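Local structure of KLLA0E08119p (Kluyveromyces lactis, 3VA7) at residues A155-V160 and V302-D307; I250-R255 and T355-S360. The protein probably catalyses the biotin- and ATP-dependent carboxylation of urea to urea-1-carboxylate, this chain being the carboxylase part of a longer enzyme that probably also hydrolyses that product. All blocks are in the same frame, centred on the assembly; numbering follows the deposited sequence.

Contact 1: A155-V160 and V302-D307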
# COMPACT_ATOMS: atom_id res chain seq x y z
N ALA A 155 0.65 51.69 26.97
CA ALA A 155 0.77 51.93 25.53
C ALA A 155 -0.44 52.58 24.86
O ALA A 155 -0.39 52.95 23.68
CB ALA A 155 1.14 50.65 24.83
N LYS A 156 -1.51 52.76 25.63
CA LYS A 156 -2.74 53.44 25.17
C LYS A 156 -3.44 52.57 24.15
O LYS A 156 -3.76 53.01 23.04
CB LYS A 156 -2.47 54.85 24.62
CG LYS A 156 -1.81 55.88 25.58
CD LYS A 156 -1.34 57.13 24.76
CE LYS A 156 -0.63 58.18 25.61
NZ LYS A 156 -1.52 58.68 26.68
N VAL A 157 -3.67 51.33 24.55
CA VAL A 157 -4.27 50.31 23.72
C VAL A 157 -5.62 49.97 24.34
O VAL A 157 -5.67 49.47 25.46
CB VAL A 157 -3.35 49.04 23.63
CG1 VAL A 157 -4.06 47.87 22.94
CG2 VAL A 157 -2.05 49.35 22.96
N PRO A 158 -6.72 50.23 23.62
CA PRO A 158 -8.02 50.02 24.28
C PRO A 158 -8.19 48.59 24.77
O PRO A 158 -8.01 47.65 23.99
CB PRO A 158 -9.04 50.36 23.18
CG PRO A 158 -8.24 51.19 22.15
CD PRO A 158 -6.86 50.61 22.20
N LEU A 159 -8.49 48.42 26.05
CA LEU A 159 -8.75 47.07 26.59
C LEU A 159 -10.24 46.82 26.90
O LEU A 159 -11.04 47.76 26.92
CB LEU A 159 -7.84 46.75 27.79
CG LEU A 159 -6.90 47.78 28.41
CD1 LEU A 159 -7.62 49.05 28.91
CD2 LEU A 159 -6.12 47.13 29.53
N VAL A 160 -10.59 45.54 27.10
CA VAL A 160 -11.94 45.11 27.52
C VAL A 160 -12.24 45.68 28.91
O VAL A 160 -11.57 45.28 29.89
CB VAL A 160 -12.09 43.54 27.59
CG1 VAL A 160 -13.30 43.11 28.49
CG2 VAL A 160 -12.18 42.93 26.19
N VAL A 302 0.01 41.46 17.75
CA VAL A 302 -0.87 41.99 18.72
C VAL A 302 -2.25 41.55 18.31
O VAL A 302 -2.76 42.00 17.30
CB VAL A 302 -0.80 43.52 18.76
CG1 VAL A 302 -1.60 44.02 19.95
CG2 VAL A 302 0.67 44.00 18.85
N GLU A 303 -2.83 40.65 19.09
CA GLU A 303 -4.19 40.22 18.85
C GLU A 303 -5.22 41.11 19.57
O GLU A 303 -5.05 41.51 20.73
CB GLU A 303 -4.40 38.76 19.30
CG GLU A 303 -3.25 37.80 19.01
CD GLU A 303 -3.67 36.34 19.02
OE1 GLU A 303 -4.42 35.93 19.94
OE2 GLU A 303 -3.25 35.59 18.10
N PHE A 304 -6.30 41.40 18.85
CA PHE A 304 -7.44 42.10 19.39
C PHE A 304 -8.75 41.31 19.17
O PHE A 304 -8.88 40.53 18.22
CB PHE A 304 -7.61 43.42 18.66
CG PHE A 304 -6.40 44.29 18.68
CD1 PHE A 304 -6.05 44.99 19.85
CD2 PHE A 304 -5.66 44.47 17.52
CE1 PHE A 304 -4.95 45.85 19.87
CE2 PHE A 304 -4.54 45.32 17.52
CZ PHE A 304 -4.19 46.01 18.70
N ILE A 305 -9.71 41.52 20.07
CA ILE A 305 -11.12 41.18 19.88
C ILE A 305 -11.76 42.35 19.16
O ILE A 305 -11.39 43.51 19.42
CB ILE A 305 -11.77 41.01 21.24
CG1 ILE A 305 -10.85 40.13 22.12
CG2 ILE A 305 -13.18 40.44 21.09
CD1 ILE A 305 -11.42 39.63 23.46
N TYR A 306 -12.68 42.07 18.24
CA TYR A 306 -13.35 43.13 17.46
C TYR A 306 -14.88 42.97 17.40
O TYR A 306 -15.39 41.94 16.92
CB TYR A 306 -12.77 43.21 16.05
CG TYR A 306 -13.35 44.28 15.13
CD1 TYR A 306 -13.38 45.62 15.52
CD2 TYR A 306 -13.82 43.97 13.85
CE1 TYR A 306 -13.89 46.63 14.67
CE2 TYR A 306 -14.34 44.97 12.98
CZ TYR A 306 -14.37 46.30 13.41
OH TYR A 306 -14.86 47.33 12.61
N ASP A 307 -15.61 43.98 17.89
CA ASP A 307 -17.06 44.04 17.75
C ASP A 307 -17.36 44.78 16.47
O ASP A 307 -17.24 46.01 16.40
CB ASP A 307 -17.71 44.74 18.95
CG ASP A 307 -19.18 44.37 19.11
OD1 ASP A 307 -19.97 44.44 18.12
OD2 ASP A 307 -19.56 44.01 20.25

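Contact 2: I250-R255 and T355-S360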
# COMPACT_ATOMS: atom_id res chain seq x y z
N ILE A 250 6.88 48.81 13.66
CA ILE A 250 6.11 49.09 12.43
C ILE A 250 4.97 48.08 12.24
O ILE A 250 5.13 46.89 12.55
CB ILE A 250 7.04 49.18 11.22
CG1 ILE A 250 6.26 49.34 9.93
CG2 ILE A 250 7.94 47.94 11.13
CD1 ILE A 250 7.14 49.94 8.83
N ALA A 251 3.78 48.56 11.85
CA ALA A 251 2.63 47.65 11.71
C ALA A 251 2.58 47.25 10.24
O ALA A 251 2.56 48.11 9.32
CB ALA A 251 1.36 48.26 12.17
N ILE A 252 2.63 45.95 10.01
CA ILE A 252 2.83 45.47 8.66
C ILE A 252 1.48 45.21 8.00
O ILE A 252 1.35 45.40 6.79
CB ILE A 252 3.85 44.28 8.66
CG1 ILE A 252 5.20 44.81 9.16
CG2 ILE A 252 3.95 43.60 7.30
CD1 ILE A 252 6.47 44.21 8.53
N GLY A 253 0.46 44.89 8.81
CA GLY A 253 -0.89 44.67 8.34
C GLY A 253 -1.71 43.92 9.38
O GLY A 253 -1.21 43.57 10.47
N GLU A 254 -2.99 43.67 9.07
CA GLU A 254 -3.85 42.94 9.98
C GLU A 254 -4.43 41.71 9.31
O GLU A 254 -4.60 41.66 8.08
CB GLU A 254 -5.00 43.82 10.52
CG GLU A 254 -6.24 43.86 9.64
CD GLU A 254 -6.02 44.63 8.35
OE1 GLU A 254 -4.90 45.18 8.13
OE2 GLU A 254 -6.98 44.69 7.55
N ARG A 255 -4.75 40.74 10.14
CA ARG A 255 -5.25 39.49 9.66
C ARG A 255 -6.45 39.22 10.52
O ARG A 255 -6.45 39.54 11.71
CB ARG A 255 -4.23 38.36 9.83
CG ARG A 255 -2.93 38.63 9.11
CD ARG A 255 -1.90 37.51 9.27
NE ARG A 255 -1.34 37.40 10.61
CZ ARG A 255 -0.07 37.66 10.92
NH1 ARG A 255 0.81 38.06 9.99
NH2 ARG A 255 0.34 37.51 12.19
N THR A 355 10.37 53.08 5.42
CA THR A 355 9.87 51.87 4.83
C THR A 355 8.39 52.09 4.51
O THR A 355 7.59 52.35 5.40
CB THR A 355 10.15 50.66 5.76
OG1 THR A 355 11.52 50.69 6.17
CG2 THR A 355 9.92 49.31 5.06
N LYS A 356 8.05 52.04 3.22
CA LYS A 356 6.68 52.22 2.75
C LYS A 356 6.09 50.83 2.49
O LYS A 356 6.52 50.12 1.57
CB LYS A 356 6.72 53.01 1.46
CG LYS A 356 5.38 53.55 0.97
CD LYS A 356 5.56 54.36 -0.37
CE LYS A 356 4.22 54.69 -1.10
NZ LYS A 356 3.49 55.86 -0.49
N ILE A 357 5.12 50.42 3.30
CA ILE A 357 4.47 49.15 3.05
C ILE A 357 3.19 49.27 2.18
O ILE A 357 2.26 50.00 2.55
CB ILE A 357 4.25 48.41 4.36
CG1 ILE A 357 5.61 47.83 4.77
CG2 ILE A 357 3.21 47.30 4.19
CD1 ILE A 357 5.80 47.62 6.17
N GLU A 358 3.18 48.62 1.02
CA GLU A 358 1.97 48.54 0.19
C GLU A 358 1.27 47.20 0.17
O GLU A 358 1.82 46.17 -0.23
CB GLU A 358 2.18 49.04 -1.26
CG GLU A 358 3.58 48.85 -1.83
CD GLU A 358 4.11 50.14 -2.52
OE1 GLU A 358 5.05 50.01 -3.36
OE2 GLU A 358 3.59 51.28 -2.21
N VAL A 359 0.01 47.24 0.57
CA VAL A 359 -0.82 46.06 0.59
C VAL A 359 -1.58 46.00 -0.72
O VAL A 359 -2.14 46.99 -1.17
CB VAL A 359 -1.75 46.02 1.79
CG1 VAL A 359 -2.06 47.37 2.19
CG2 VAL A 359 -3.00 45.26 1.45
N SER A 360 -1.60 44.81 -1.30
CA SER A 360 -1.89 44.64 -2.69
C SER A 360 -2.68 43.37 -2.82
O SER A 360 -2.16 42.27 -2.65
CB SER A 360 -0.56 44.54 -3.41
OG SER A 360 -0.74 44.63 -4.80

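Contact 1: A155-V160 and V302-D307
Val157 meets Phe304 where a loop leaving a helix passes beside a strand, and the pair illustrates how one methyl group at a ring edge can join a loop to a strand of the neighbouring sheet. The CG1 branch of Val157 lies 3.8 Å from CE1 of Phe304, close to the plane of the ring, so the methyl abuts the edge of the aromatic group. The two side chains cross at about a right angle. Placing CG1 of Val157 anti to its backbone N (chi1 171°) turns that methyl to the strand, whereas Phe304 leaves the strand without heading for the loop, and its ring end closes the distance. This half of the contact is buried: Phe304 also stacks edge-to-face with Phe313 and rests on Met283 and Ser287 of helix 277-293, while Val157 touches Ala286 of the same helix.

The other half is slacker. CG2 of Val160 approaches CD1 of Ile305 at 4.3 Å, a grazing meeting of two methyl groups, and both residues are partly exposed. The CA atoms of this pair stand 8.6 Å apart, and the two segments together bury just 117 Å². Contact thus thins from a buried ring edge to a looser, partly exposed edge as the loop moves away from its helix.

Just after helix 147-154, Lys156 takes positive phi in a Schellman motif, after which Val157 points to the strand; Arg289 binds the carbonyl oxygens of Ala155 and Lys156. The arrangement, a helix-terminating loop laid against an antiparallel sheet with helix 277-293 packed alongside, belongs to the ATP-grasp portion of the biotin carboxylase domain.

Contact 2: I250-R255 and T355-S360
Between Ile252 and Ile357 the backbones come to 6.9 Å, CA to CA, and between Ile250 and Thr355 to 8.9 Å, two extended segments running in roughly the same direction but joined through side chains instead of as paired strands. Residues of 355-360 alternate: Thr355, Ile357 and Val359 turn their CB atoms to the strand, Lys356 and Glu358 turn theirs away.

Ile357 is the hub. Its CD1 meets CD1 of Ile250 at 3.8 Å, the two side chains reaching for each other tip to tip, and the same methyl lies 4.1 Å from CG1 of Ile252, whose side chain it crosses at about a right angle. The terminal methyl thus touches both strand isoleucines, one end-on and the other from the flank. Ile250 extends far enough because its CG1 stands anti to the backbone N (chi1 175°), with chi2 continuing the stretched course. The second branch of Ile357, CG2, rests 3.7 Å from the carbonyl O of Ile252, a van der Waals touch on the backbone. Thr355 adds a flank, its CB 4.4 Å from CD1 of Ile250, while its hydroxyl is engaged elsewhere, with the carbonyl oxygen of Asp351.

Ile252 and Gly253 both bond through the backbone to Gln240 of strand 235-244, which is consistent with a beta bulge at this point. Around the cluster, Thr329 and Leu337 touch Ile252, Thr333 touches Ile357, and Trp340 touches Thr355.

With aliphatic groups doing nearly all the touching and 181 Å² buried, the contact depends on dispersion and the exclusion of water; the fit of methyl groups, with no directional bond between the segments, is what loop and strand share here, alongside the packing on helices 326-333 and 337-345.

How the contacts relate
Along the chain the segments alternate: 155-160, 250-255, 302-307, then 355-360, so the two contacts interlock in sequence within the biotin carboxylation region. Their centres lie 19 Å apart and their nearest atoms about 7 Å, without touching. Both reach one antiparallel sheet, in which strand 235-244 pairs with strand 249-261 of contact 2 and with strand 299-307 of contact 1. Each contact attaches a loop to that sheet: one follows helix 147-154, the other links helix 337-345 to strand 362-372. The shared sheet thus ties chain regions distant in sequence into one domain, while the bound biotin and urea pockets are built from much later residues.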